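Local coordinates for protein 2-methyl-aconitate isomerase (Shewanella oneidensis, PDB 5K87) that catalyses the cis-trans isomerization of 2-methyl-aconitate in the 2-methylcitrate cycle, which breaks down propionate, at residues G26-L31 with G117-S122; A47-V52 with S74-L79; A85-D90 with G147-A152; N111-V116 with V179-M184; A128-I131 with C137-R140. The protein carries 1 engineered substitution. All blocks are in the same frame, centred on the assembly; numbering follows the deposited sequence.

In the fold
The strands in these contacts belong to a barrel that wraps helix 113-122, as in proteins of the diaminopimelate epimerase clan. Interactions 1 and 4, their centres about 13 Å apart, join that helix to different strands, and Phe28 of interaction 1 also packs on Ala115 of interaction 4. Interaction 2 seats helix 43-53 on the outer side of strand 75-81. Interactions 3 and 5, centres about 12 Å apart, are surface contacts tied by the salt bridge between Asp88 and Arg140; both lie away from the active site. Segments 111-116 and 74-79 reach the malonate through Asn111 and the engineered Glu75, whereas the side chains of Thr113, Phe28 and Thr76 stay about 7, 10 and 11 Å away.

Interaction 1: G26-L31 with G117-S122; sequences GVFFRL and GAFAIS
NH2 of Arg30 forms a salt bridge with Asp33, which occupies the charged end and leaves the aliphatic part of the chain to meet Phe119. Its CG arrives at the edge of the Phe119 ring, near the ring plane, 3.6 Å from CE1. On the opposite rim of the same ring, CB of Phe28 lies 3.6 Å from CD2 of Phe119. The two phenyl planes are only 27° apart, yet they are slid so far, with the Phe28 and Phe119 ring centroids 5.8 Å from each other, that they barely overlap. Between these two neighbours the backbone of strand 26-30 closes in, Phe29 C coming 3.9 Å from Phe119 CZ. The Phe119 ring reaches the strand because its CG stands opposite the backbone N (chi1 -179°), carrying the ring outward from helix 117-122. Leu79 and Thr17, on the strands flanking 26-30, touch this ring as well. Were Phe119 reduced to an alanine, a gap would probably open beneath strand 26-30, and the CB of Phe28 and CG of Arg30 would lose their shared neighbour. Strand and helix axes stay 10.0 Å apart, a separation filled largely by the Phe119 ring, with Phe28 beside it. Apolar contact thus holds the helix inside the barrel wall, while the arginine keeps its charge for Asp33.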
# COMPACT_ATOMS: atom_id res chain seq x y z
N GLY A 26 0.29 -10.61 -2.25
CA GLY A 26 1.56 -11.14 -1.81
C GLY A 26 2.52 -11.38 -2.95
O GLY A 26 2.13 -11.41 -4.12
N VAL A 27 3.79 -11.53 -2.59
CA VAL A 27 4.84 -11.86 -3.55
C VAL A 27 5.12 -13.35 -3.45
O VAL A 27 5.43 -13.87 -2.36
CB VAL A 27 6.12 -11.04 -3.28
CG1 VAL A 27 7.15 -11.35 -4.36
CG2 VAL A 27 5.83 -9.55 -3.22
N PHE A 28 5.02 -14.03 -4.59
CA PHE A 28 5.12 -15.48 -4.70
C PHE A 28 6.41 -15.89 -5.38
O PHE A 28 6.79 -15.31 -6.41
CB PHE A 28 3.97 -16.01 -5.56
CG PHE A 28 2.64 -15.98 -4.87
CD1 PHE A 28 2.03 -14.77 -4.56
CD2 PHE A 28 1.99 -17.15 -4.52
CE1 PHE A 28 0.81 -14.73 -3.91
CE2 PHE A 28 0.75 -17.12 -3.88
CZ PHE A 28 0.17 -15.91 -3.57
N PHE A 29 7.07 -16.90 -4.83
CA PHE A 29 8.31 -17.45 -5.38
C PHE A 29 8.22 -18.95 -5.50
O PHE A 29 7.71 -19.64 -4.60
CB PHE A 29 9.48 -17.18 -4.43
CG PHE A 29 9.71 -15.74 -4.09
CD1 PHE A 29 10.57 -14.96 -4.84
CD2 PHE A 29 9.08 -15.17 -3.00
CE1 PHE A 29 10.79 -13.63 -4.51
CE2 PHE A 29 9.30 -13.84 -2.67
CZ PHE A 29 10.15 -13.08 -3.42
N ARG A 30 8.77 -19.49 -6.59
CA ARG A 30 9.12 -20.90 -6.64
C ARG A 30 10.41 -21.06 -5.87
O ARG A 30 11.33 -20.26 -6.04
CB ARG A 30 9.44 -21.34 -8.06
CG ARG A 30 8.29 -21.55 -9.01
CD ARG A 30 8.75 -22.43 -10.19
NE ARG A 30 9.96 -21.90 -10.81
CZ ARG A 30 10.55 -22.40 -11.89
NH1 ARG A 30 10.04 -23.47 -12.49
NH2 ARG A 30 11.65 -21.83 -12.37
N LEU A 31 10.48 -22.10 -5.05
CA LEU A 31 11.67 -22.37 -4.26
C LEU A 31 12.95 -22.35 -5.10
O LEU A 31 13.94 -21.72 -4.73
CB LEU A 31 11.52 -23.71 -3.55
CG LEU A 31 12.72 -24.19 -2.73
CD1 LEU A 31 12.97 -23.25 -1.55
CD2 LEU A 31 12.49 -25.60 -2.24
N GLY A 117 -2.88 -22.09 -5.54
CA GLY A 117 -3.31 -23.08 -6.51
C GLY A 117 -3.00 -22.65 -7.93
O GLY A 117 -2.45 -23.42 -8.72
N ALA A 118 -3.36 -21.41 -8.25
CA ALA A 118 -3.09 -20.86 -9.57
C ALA A 118 -1.60 -20.80 -9.88
O ALA A 118 -1.17 -21.16 -10.98
CB ALA A 118 -3.71 -19.48 -9.70
N PHE A 119 -0.80 -20.32 -8.92
CA PHE A 119 0.63 -20.19 -9.13
C PHE A 119 1.25 -21.55 -9.41
O PHE A 119 2.09 -21.70 -10.31
CB PHE A 119 1.30 -19.53 -7.92
CG PHE A 119 2.80 -19.34 -8.08
CD1 PHE A 119 3.68 -20.40 -7.89
CD2 PHE A 119 3.32 -18.11 -8.44
CE1 PHE A 119 5.06 -20.22 -8.04
CE2 PHE A 119 4.69 -17.93 -8.58
CZ PHE A 119 5.55 -18.97 -8.37
N ALA A 120 0.85 -22.55 -8.64
CA ALA A 120 1.41 -23.88 -8.80
C ALA A 120 1.15 -24.43 -10.20
O ALA A 120 2.05 -24.98 -10.83
CB ALA A 120 0.85 -24.81 -7.75
N ILE A 121 -0.08 -24.29 -10.68
CA ILE A 121 -0.44 -24.72 -12.02
C ILE A 121 0.38 -23.98 -13.07
O ILE A 121 0.95 -24.58 -13.99
CB ILE A 121 -1.93 -24.51 -12.29
CG1 ILE A 121 -2.76 -25.45 -11.41
CG2 ILE A 121 -2.25 -24.71 -13.78
CD1 ILE A 121 -4.19 -25.02 -11.25
N SER A 122 0.46 -22.66 -12.93
CA SER A 122 1.12 -21.83 -13.92
C SER A 122 2.63 -21.97 -13.95
O SER A 122 3.26 -21.55 -14.92
CB SER A 122 0.75 -20.37 -13.68
OG SER A 122 -0.64 -20.19 -13.86

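Interaction 2: A47-V52 with S74-L79; sequences ALLLRV and SETVIL. Engineered in segment 74-79: Glu75 (natural residue Lys).
Leu49 meets Thr76 and Ile78 through both of its methyls, and most of the contact is apolar. CD2 of Leu49 lies against the carbon side of the threonine, 4.0 Å from CG2 of Thr76 and about as far from its CB. The other methyl, CD1 of Leu49, reaches along the strand to CD1 of Ile78 at 4.3 Å. Leu49 also packs on Phe29 of the adjoining strand, so this one helix residue spans two neighbouring strands of the barrel.

The polar component belongs to Thr76. Its OG1 sits between the backbone N and the carbonyl carbon (chi1 60°), which brings it to 3.6 Å from CD1 of Leu49, a van der Waals approach. The hydroxyl finds its hydrogen-bonding partner in Gly94 O, on strand 89-96, and its buried oxygen is satisfied there.

Backbone bonds fix strand 75-79 from both sides, to Val27 and to Gly94. Side chains alternate along it: Thr76 and Ile78 face helix 47-52, whereas Val77 and the engineered Glu75 turn inward, the latter touching Leu112 and Cys109. The strand therefore offers a largely apolar outer side, its one hydroxyl satisfied by Gly94, to its covering helix while its other side begins in the substrate pocket.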
# COMPACT_ATOMS: atom_id res chain seq x y z
N ALA A 47 16.02 -12.39 5.32
CA ALA A 47 16.59 -11.11 4.90
C ALA A 47 16.15 -10.73 3.48
O ALA A 47 15.86 -9.57 3.20
CB ALA A 47 18.10 -11.14 4.99
N LEU A 48 16.13 -11.72 2.59
CA LEU A 48 15.70 -11.49 1.21
C LEU A 48 14.24 -11.03 1.19
O LEU A 48 13.91 -10.02 0.55
CB LEU A 48 15.85 -12.76 0.39
CG LEU A 48 15.24 -12.71 -1.02
CD1 LEU A 48 15.93 -11.64 -1.85
CD2 LEU A 48 15.35 -14.07 -1.67
N LEU A 49 13.38 -11.74 1.90
CA LEU A 49 11.96 -11.44 1.88
C LEU A 49 11.68 -10.08 2.51
O LEU A 49 10.84 -9.32 2.03
CB LEU A 49 11.17 -12.54 2.58
CG LEU A 49 11.26 -13.90 1.89
CD1 LEU A 49 10.52 -14.96 2.65
CD2 LEU A 49 10.73 -13.81 0.49
N LEU A 50 12.37 -9.78 3.61
CA LEU A 50 12.25 -8.46 4.22
C LEU A 50 12.57 -7.36 3.22
O LEU A 50 11.82 -6.38 3.10
CB LEU A 50 13.16 -8.36 5.45
CG LEU A 50 12.66 -9.06 6.71
CD1 LEU A 50 13.82 -9.32 7.66
CD2 LEU A 50 11.59 -8.23 7.40
N ARG A 51 13.67 -7.51 2.49
CA ARG A 51 14.08 -6.47 1.57
C ARG A 51 13.15 -6.37 0.37
O ARG A 51 12.89 -5.28 -0.12
CB ARG A 51 15.52 -6.71 1.13
CG ARG A 51 16.17 -5.51 0.49
CD ARG A 51 16.25 -4.34 1.46
NE ARG A 51 16.67 -3.14 0.74
CZ ARG A 51 15.84 -2.37 0.05
NH1 ARG A 51 14.54 -2.67 -0.01
NH2 ARG A 51 16.30 -1.30 -0.57
N VAL A 52 12.65 -7.51 -0.11
CA VAL A 52 11.68 -7.47 -1.21
C VAL A 52 10.45 -6.65 -0.81
O VAL A 52 9.95 -5.83 -1.58
CB VAL A 52 11.26 -8.89 -1.65
CG1 VAL A 52 10.05 -8.82 -2.59
CG2 VAL A 52 12.43 -9.61 -2.32
N SER A 74 1.64 -7.30 3.26
CA SER A 74 3.04 -7.47 3.64
C SER A 74 3.27 -8.96 3.80
O SER A 74 3.48 -9.48 4.89
CB SER A 74 3.34 -6.69 4.93
OG SER A 74 4.74 -6.63 5.20
N GLU A 75 3.19 -9.65 2.66
CA GLU A 75 2.99 -11.10 2.60
C GLU A 75 3.87 -11.72 1.54
O GLU A 75 3.99 -11.19 0.42
CB GLU A 75 1.52 -11.43 2.29
CG GLU A 75 0.57 -10.98 3.39
CD GLU A 75 -0.82 -11.57 3.31
OE1 GLU A 75 -1.19 -12.19 2.30
OE2 GLU A 75 -1.57 -11.43 4.30
N THR A 76 4.47 -12.86 1.88
CA THR A 76 5.29 -13.62 0.96
C THR A 76 4.92 -15.09 0.98
O THR A 76 4.44 -15.61 2.00
CB THR A 76 6.79 -13.47 1.28
OG1 THR A 76 7.05 -13.95 2.61
CG2 THR A 76 7.21 -12.00 1.16
N VAL A 77 5.15 -15.75 -0.14
CA VAL A 77 4.79 -17.15 -0.31
C VAL A 77 5.90 -17.87 -1.06
O VAL A 77 6.41 -17.36 -2.07
CB VAL A 77 3.48 -17.28 -1.12
CG1 VAL A 77 3.18 -18.73 -1.47
CG2 VAL A 77 2.31 -16.65 -0.37
N ILE A 78 6.31 -19.03 -0.55
CA ILE A 78 7.27 -19.88 -1.25
C ILE A 78 6.62 -21.23 -1.52
O ILE A 78 6.13 -21.89 -0.60
CB ILE A 78 8.55 -20.08 -0.42
CG1 ILE A 78 9.26 -18.74 -0.21
CG2 ILE A 78 9.49 -21.08 -1.10
CD1 ILE A 78 10.37 -18.79 0.81
N LEU A 79 6.61 -21.61 -2.80
CA LEU A 79 5.99 -22.86 -3.22
C LEU A 79 7.03 -23.79 -3.82
O LEU A 79 7.99 -23.34 -4.45
CB LEU A 79 4.90 -22.59 -4.26
CG LEU A 79 3.81 -21.62 -3.78
CD1 LEU A 79 2.72 -21.41 -4.81
CD2 LEU A 79 3.20 -22.09 -2.48

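Interaction 3: A85-D90 with G147-A152; sequences ANHDVD and GKTIIA
A surface hydrogen bond between His87 and Thr149 joins two parts of the barrel wall that are not adjacent: the loop entering strand 89-96, and strand 148-157. Strand 135-143 runs between them, paired with both, and its Trp142 meets the His87 ring edge-to-face. The second strand begins at a G1 beta bulge, where Gly147 and Lys148 both face Gln143; the positive phi of Gly147 suits a glycine in that position.

NE2 of His87 and OG1 of Thr149 are 2.6 Å apart, a short bond in which either atom could be the donor. The hydroxyl lies at the edge of the imidazole, in its plane, and the bond angle is 159°. Thr149 puts OG1 beside its own backbone N (chi1 -61°); the other branch also touches the ring, CG2 of Thr149 being 3.5 Å from NE2 of His87. Thr149 packs further on Met184 of the next strand, which carries the link one strand on.

With a partner at each nitrogen, the imidazole has its rotation fixed. The second bond is made within the loop itself: ND1 of His87 donates to the backbone O of Ala85 at 2.8 Å, approaching from above the carbonyl plane.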
# COMPACT_ATOMS: atom_id res chain seq x y z
N ALA A 85 2.62 -37.70 0.38
CA ALA A 85 1.65 -38.52 -0.33
C ALA A 85 0.36 -37.75 -0.56
O ALA A 85 -0.14 -37.08 0.34
CB ALA A 85 1.38 -39.81 0.43
N ASN A 86 -0.15 -37.84 -1.78
CA ASN A 86 -1.44 -37.27 -2.15
C ASN A 86 -1.50 -35.75 -2.06
O ASN A 86 -2.57 -35.17 -1.86
CB ASN A 86 -2.57 -37.91 -1.33
CG ASN A 86 -2.50 -39.42 -1.35
OD1 ASN A 86 -2.42 -40.04 -2.41
ND2 ASN A 86 -2.51 -40.02 -0.17
N HIS A 87 -0.34 -35.10 -2.20
CA HIS A 87 -0.29 -33.65 -2.32
C HIS A 87 0.51 -33.26 -3.54
O HIS A 87 1.40 -33.99 -3.97
CB HIS A 87 0.29 -33.00 -1.07
CG HIS A 87 -0.56 -33.17 0.14
ND1 HIS A 87 -0.64 -34.37 0.83
CD2 HIS A 87 -1.40 -32.32 0.79
CE1 HIS A 87 -1.48 -34.24 1.84
NE2 HIS A 87 -1.95 -33.01 1.84
N ASP A 88 0.19 -32.10 -4.10
CA ASP A 88 0.87 -31.61 -5.29
C ASP A 88 1.95 -30.58 -5.01
O ASP A 88 3.02 -30.58 -5.63
CB ASP A 88 -0.15 -31.01 -6.24
CG ASP A 88 -1.21 -32.01 -6.65
OD1 ASP A 88 -0.83 -33.02 -7.28
OD2 ASP A 88 -2.40 -31.81 -6.34
N VAL A 89 1.69 -29.68 -4.07
CA VAL A 89 2.57 -28.54 -3.90
C VAL A 89 2.70 -28.25 -2.41
O VAL A 89 1.72 -28.40 -1.66
CB VAL A 89 2.03 -27.31 -4.68
CG1 VAL A 89 0.64 -26.91 -4.20
CG2 VAL A 89 3.00 -26.12 -4.60
N ASP A 90 3.89 -27.88 -1.97
CA ASP A 90 4.12 -27.41 -0.60
C ASP A 90 4.07 -25.89 -0.55
O ASP A 90 4.67 -25.20 -1.40
CB ASP A 90 5.49 -27.85 -0.09
CG ASP A 90 5.57 -29.32 0.25
OD1 ASP A 90 4.54 -30.03 0.18
OD2 ASP A 90 6.67 -29.76 0.62
N GLY A 147 1.07 -27.82 8.78
CA GLY A 147 0.94 -29.26 8.56
C GLY A 147 -0.49 -29.70 8.30
O GLY A 147 -1.00 -30.62 8.96
N LYS A 148 -1.15 -29.05 7.35
CA LYS A 148 -2.55 -29.33 7.02
C LYS A 148 -2.75 -29.39 5.51
O LYS A 148 -2.01 -28.76 4.76
CB LYS A 148 -3.46 -28.23 7.59
CG LYS A 148 -3.59 -28.22 9.10
CD LYS A 148 -4.32 -29.45 9.60
CE LYS A 148 -4.59 -29.38 11.09
NZ LYS A 148 -5.21 -30.64 11.59
N THR A 149 -3.76 -30.13 5.08
CA THR A 149 -4.14 -30.20 3.67
C THR A 149 -5.17 -29.13 3.34
O THR A 149 -6.15 -28.95 4.07
CB THR A 149 -4.77 -31.56 3.35
OG1 THR A 149 -3.82 -32.60 3.62
CG2 THR A 149 -5.21 -31.63 1.88
N ILE A 150 -4.94 -28.42 2.24
CA ILE A 150 -5.94 -27.49 1.72
C ILE A 150 -6.11 -27.77 0.24
O ILE A 150 -5.14 -28.04 -0.45
CB ILE A 150 -5.51 -26.04 1.94
CG1 ILE A 150 -5.29 -25.77 3.42
CG2 ILE A 150 -6.55 -25.11 1.36
CD1 ILE A 150 -4.58 -24.48 3.68
N ILE A 151 -7.35 -27.76 -0.24
CA ILE A 151 -7.64 -28.03 -1.64
C ILE A 151 -8.07 -26.75 -2.34
O ILE A 151 -8.87 -25.98 -1.80
CB ILE A 151 -8.78 -29.05 -1.77
CG1 ILE A 151 -8.49 -30.32 -0.94
CG2 ILE A 151 -9.05 -29.38 -3.22
CD1 ILE A 151 -7.26 -31.08 -1.39
N ALA A 152 -7.54 -26.50 -3.54
CA ALA A 152 -8.01 -25.38 -4.35
C ALA A 152 -8.51 -25.91 -5.69
O ALA A 152 -7.77 -26.58 -6.40
CB ALA A 152 -6.91 -24.37 -4.57

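Interaction 4: N111-V116 with V179-M184; sequences NLTAAV and VQIEFM
Ile181 projects from strand 179-184 onto the start of helix 113-122, and its branches divide at CB between two residues of the first turn. One branch ends at once: CG2 of Ile181 lies 3.5 Å from CG2 of Thr113, methyl against methyl. The other runs through CG1, set beside the backbone N, and a bend at chi2 (-62°) brings its tip over the helix backbone. There CD1 of Ile181 comes 3.8 Å from CA of Ala114 and 4.0 Å from its CB. Both Thr113 and Ile181 were modelled in two conformers, so the approach of their methyls describes one deposited conformer of each and is not certain in detail.

Val179, two residues earlier on the same side of the strand, meets Ala114 next to Ile181. Its CG1 is 3.7 Å from CB of Ala114, so that the small methyl faces the groove between Val179 and Ile181. The alanine side chain also lets the strand approach closely, with CA of Ala114 and CA of Val179 just 6.1 Å apart.

Thr113 presents carbon and oxygen in different directions. With OG1 beside the backbone N (chi1 -71°), CG2 stands opposite that N and faces the strand, whereas OG1 makes a weak hydrogen bond to the backbone O of Cys109, an inferred proton donor or acceptor. Two residues before it, Asn111 N is hydrogen-bonded to the bound malonate, and its side-chain amide is held by Thr23, Arg384 and Met322. Methyl-to-methyl packing thus seats the base of the central helix against the barrel wall, immediately beside the residues that bind substrate.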
# COMPACT_ATOMS: atom_id res chain seq x y z
N ASN A 111 -6.47 -16.30 2.53
CA ASN A 111 -6.81 -15.56 1.32
C ASN A 111 -5.90 -15.89 0.15
O ASN A 111 -6.35 -15.93 -0.99
CB ASN A 111 -6.81 -14.06 1.58
CG ASN A 111 -8.13 -13.58 2.12
OD1 ASN A 111 -9.16 -13.68 1.43
ND2 ASN A 111 -8.14 -13.07 3.35
N LEU A 112 -4.62 -16.13 0.42
CA LEU A 112 -3.70 -16.41 -0.66
C LEU A 112 -3.78 -17.85 -1.17
O LEU A 112 -3.17 -18.17 -2.18
CB LEU A 112 -2.27 -16.06 -0.26
CG LEU A 112 -1.97 -14.56 -0.12
CD1 LEU A 112 -0.49 -14.36 0.12
CD2 LEU A 112 -2.44 -13.75 -1.33
N THR A 113 -4.57 -18.70 -0.52
CA THR A 113 -4.66 -20.10 -0.93
C THR A 113 -5.11 -20.28 -2.40
O THR A 113 -4.58 -21.11 -3.12
CB THR A 113 -5.54 -20.90 0.05
OG1 THR A 113 -4.84 -21.05 1.29
CG2 THR A 113 -5.85 -22.27 -0.51
N ALA A 114 -6.09 -19.50 -2.84
CA ALA A 114 -6.51 -19.57 -4.24
C ALA A 114 -5.36 -19.21 -5.19
O ALA A 114 -5.19 -19.81 -6.26
CB ALA A 114 -7.70 -18.65 -4.49
N ALA A 115 -4.58 -18.20 -4.81
CA ALA A 115 -3.43 -17.80 -5.60
C ALA A 115 -2.33 -18.86 -5.58
O ALA A 115 -1.64 -19.04 -6.58
CB ALA A 115 -2.90 -16.45 -5.13
N VAL A 116 -2.19 -19.58 -4.47
CA VAL A 116 -1.25 -20.69 -4.40
C VAL A 116 -1.60 -21.75 -5.45
O VAL A 116 -0.73 -22.23 -6.16
CB VAL A 116 -1.25 -21.32 -2.99
CG1 VAL A 116 -0.57 -22.67 -2.99
CG2 VAL A 116 -0.58 -20.37 -2.00
N VAL A 179 -12.75 -19.46 -7.24
CA VAL A 179 -11.89 -20.56 -6.84
C VAL A 179 -12.37 -21.08 -5.50
O VAL A 179 -12.22 -20.41 -4.46
CB VAL A 179 -10.42 -20.11 -6.73
CG1 VAL A 179 -9.55 -21.28 -6.30
CG2 VAL A 179 -9.95 -19.54 -8.07
N GLN A 180 -12.97 -22.26 -5.51
CA GLN A 180 -13.43 -22.87 -4.28
C GLN A 180 -12.26 -23.51 -3.53
O GLN A 180 -11.43 -24.22 -4.11
CB GLN A 180 -14.54 -23.88 -4.59
CG GLN A 180 -15.71 -23.21 -5.30
CD GLN A 180 -16.83 -24.16 -5.66
OE1 GLN A 180 -16.65 -25.38 -5.67
NE2 GLN A 180 -18.00 -23.60 -5.98
N ILE A 181 -12.21 -23.23 -2.22
CA ILE A 181 -11.14 -23.72 -1.36
C ILE A 181 -11.71 -24.63 -0.28
O ILE A 181 -12.82 -24.40 0.20
CB ILE A 181 -10.43 -22.54 -0.66
CG1 ILE A 181 -10.01 -21.49 -1.68
CG2 ILE A 181 -9.23 -23.03 0.14
CD1 ILE A 181 -9.03 -22.00 -2.69
N GLU A 182 -10.96 -25.66 0.11
CA GLU A 182 -11.41 -26.56 1.17
C GLU A 182 -10.28 -26.84 2.14
O GLU A 182 -9.26 -27.44 1.76
CB GLU A 182 -11.87 -27.88 0.59
CG GLU A 182 -12.92 -27.74 -0.49
CD GLU A 182 -13.34 -29.06 -1.07
OE1 GLU A 182 -14.10 -29.05 -2.06
OE2 GLU A 182 -12.93 -30.10 -0.52
N PHE A 183 -10.48 -26.45 3.39
CA PHE A 183 -9.51 -26.65 4.45
C PHE A 183 -9.86 -27.96 5.13
O PHE A 183 -10.84 -28.03 5.89
CB PHE A 183 -9.58 -25.50 5.45
CG PHE A 183 -9.21 -24.16 4.86
CD1 PHE A 183 -10.11 -23.46 4.05
CD2 PHE A 183 -7.98 -23.58 5.14
CE1 PHE A 183 -9.76 -22.21 3.52
CE2 PHE A 183 -7.64 -22.33 4.61
CZ PHE A 183 -8.53 -21.65 3.80
N MET A 184 -9.09 -29.01 4.84
CA MET A 184 -9.39 -30.34 5.37
C MET A 184 -8.96 -30.46 6.83
O MET A 184 -7.90 -29.97 7.22
CB MET A 184 -8.68 -31.41 4.55
CG MET A 184 -8.99 -31.36 3.07
SD MET A 184 -10.75 -31.46 2.66
CE MET A 184 -11.17 -33.07 3.32

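Interaction 5: A128-I131 with C137-R140; sequences AARI and CTVR
Arg130 lays its guanidinium flat on that of Arg140, the group centres 3.6 Å apart and the planes at 11°. Two bent chains arrive here from different directions, crossing at about a right angle. Arg130 turns at chi3, and its last torsion, chi4 95°, swings the flat group broadside to the other arginine. Arg140 also bends at chi3, with the opposite sign, bringing its end back toward the loop.

The same turn points one N-H of Arg130 at the strand: NH1 of Arg130 donates to the backbone O of Thr138 over 2.9 Å, nearly straight at 167° and close to the guanidinium plane. The closeness of two like charges is probably eased by a nearby carboxylate; Arg140 forms a salt bridge with Asp88, and NE of Arg130 adds a long, weak ion pair to it. With a leucine replacing Arg130, the carbonyl of Thr138 is likely to lose this donor and the Arg140 guanidinium the flat cover on one face, though Asp88 would remain to it.

The backbone is joined through water 1, which donates to O of Arg130 at 2.8 Å and accepts from N of Thr138 at 3.0 Å. Nearby, CG1 of Ile131 packs on SG of Cys137 at 4.2 Å. Together these hold the 3-10 turn of residues 128-130 against strand 137-140. Braced by the stacked arginines, this connection returns the chain from the central helix to the wall of the diaminopimelate epimerase-like barrel.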
# COMPACT_ATOMS: atom_id res chain seq x y z
N ALA A 128 1.52 -32.80 -14.68
CA ALA A 128 0.76 -32.48 -15.88
C ALA A 128 -0.46 -33.39 -16.08
O ALA A 128 -1.47 -32.96 -16.63
CB ALA A 128 1.65 -32.52 -17.11
N ALA A 129 -0.37 -34.63 -15.60
CA ALA A 129 -1.48 -35.56 -15.72
C ALA A 129 -2.73 -35.07 -14.97
O ALA A 129 -3.85 -35.47 -15.29
CB ALA A 129 -1.08 -36.94 -15.23
N ARG A 130 -2.53 -34.18 -13.99
CA ARG A 130 -3.64 -33.68 -13.17
C ARG A 130 -4.23 -32.37 -13.68
O ARG A 130 -5.19 -31.85 -13.10
CB ARG A 130 -3.19 -33.49 -11.73
CG ARG A 130 -2.80 -34.78 -11.02
CD ARG A 130 -2.63 -34.53 -9.52
NE ARG A 130 -3.79 -33.86 -8.94
CZ ARG A 130 -4.80 -34.49 -8.35
NH1 ARG A 130 -5.82 -33.80 -7.85
NH2 ARG A 130 -4.78 -35.81 -8.25
N ILE A 131 -3.65 -31.81 -14.73
CA ILE A 131 -4.17 -30.57 -15.29
C ILE A 131 -4.88 -30.88 -16.59
O ILE A 131 -4.26 -31.32 -17.56
CB ILE A 131 -3.04 -29.58 -15.60
CG1 ILE A 131 -2.11 -29.41 -14.40
CG2 ILE A 131 -3.63 -28.24 -16.02
CD1 ILE A 131 -0.89 -28.58 -14.70
N CYS A 137 -8.91 -27.97 -12.23
CA CYS A 137 -7.75 -28.65 -11.68
C CYS A 137 -7.82 -28.58 -10.16
O CYS A 137 -7.78 -27.50 -9.57
CB CYS A 137 -6.46 -27.99 -12.17
SG CYS A 137 -4.97 -28.70 -11.46
N THR A 138 -7.95 -29.74 -9.53
CA THR A 138 -8.00 -29.81 -8.08
C THR A 138 -6.58 -29.90 -7.52
O THR A 138 -5.91 -30.93 -7.64
CB THR A 138 -8.86 -31.00 -7.64
OG1 THR A 138 -10.22 -30.76 -8.02
CG2 THR A 138 -8.80 -31.21 -6.14
N VAL A 139 -6.12 -28.79 -6.95
CA VAL A 139 -4.76 -28.71 -6.44
C VAL A 139 -4.75 -29.08 -4.97
O VAL A 139 -5.44 -28.46 -4.15
CB VAL A 139 -4.18 -27.29 -6.61
CG1 VAL A 139 -2.75 -27.24 -6.11
CG2 VAL A 139 -4.23 -26.87 -8.07
N ARG A 140 -3.97 -30.10 -4.63
CA ARG A 140 -3.86 -30.58 -3.26
C ARG A 140 -2.65 -29.93 -2.62
O ARG A 140 -1.50 -30.25 -2.95
CB ARG A 140 -3.76 -32.11 -3.25
CG ARG A 140 -4.94 -32.80 -3.96
CD ARG A 140 -4.63 -34.26 -4.31
NE ARG A 140 -3.49 -34.35 -5.22
CZ ARG A 140 -2.86 -35.48 -5.53
NH1 ARG A 140 -3.26 -36.63 -5.01
NH2 ARG A 140 -1.82 -35.45 -6.35
O HOH W 1 -7.05 -32.18 -11.06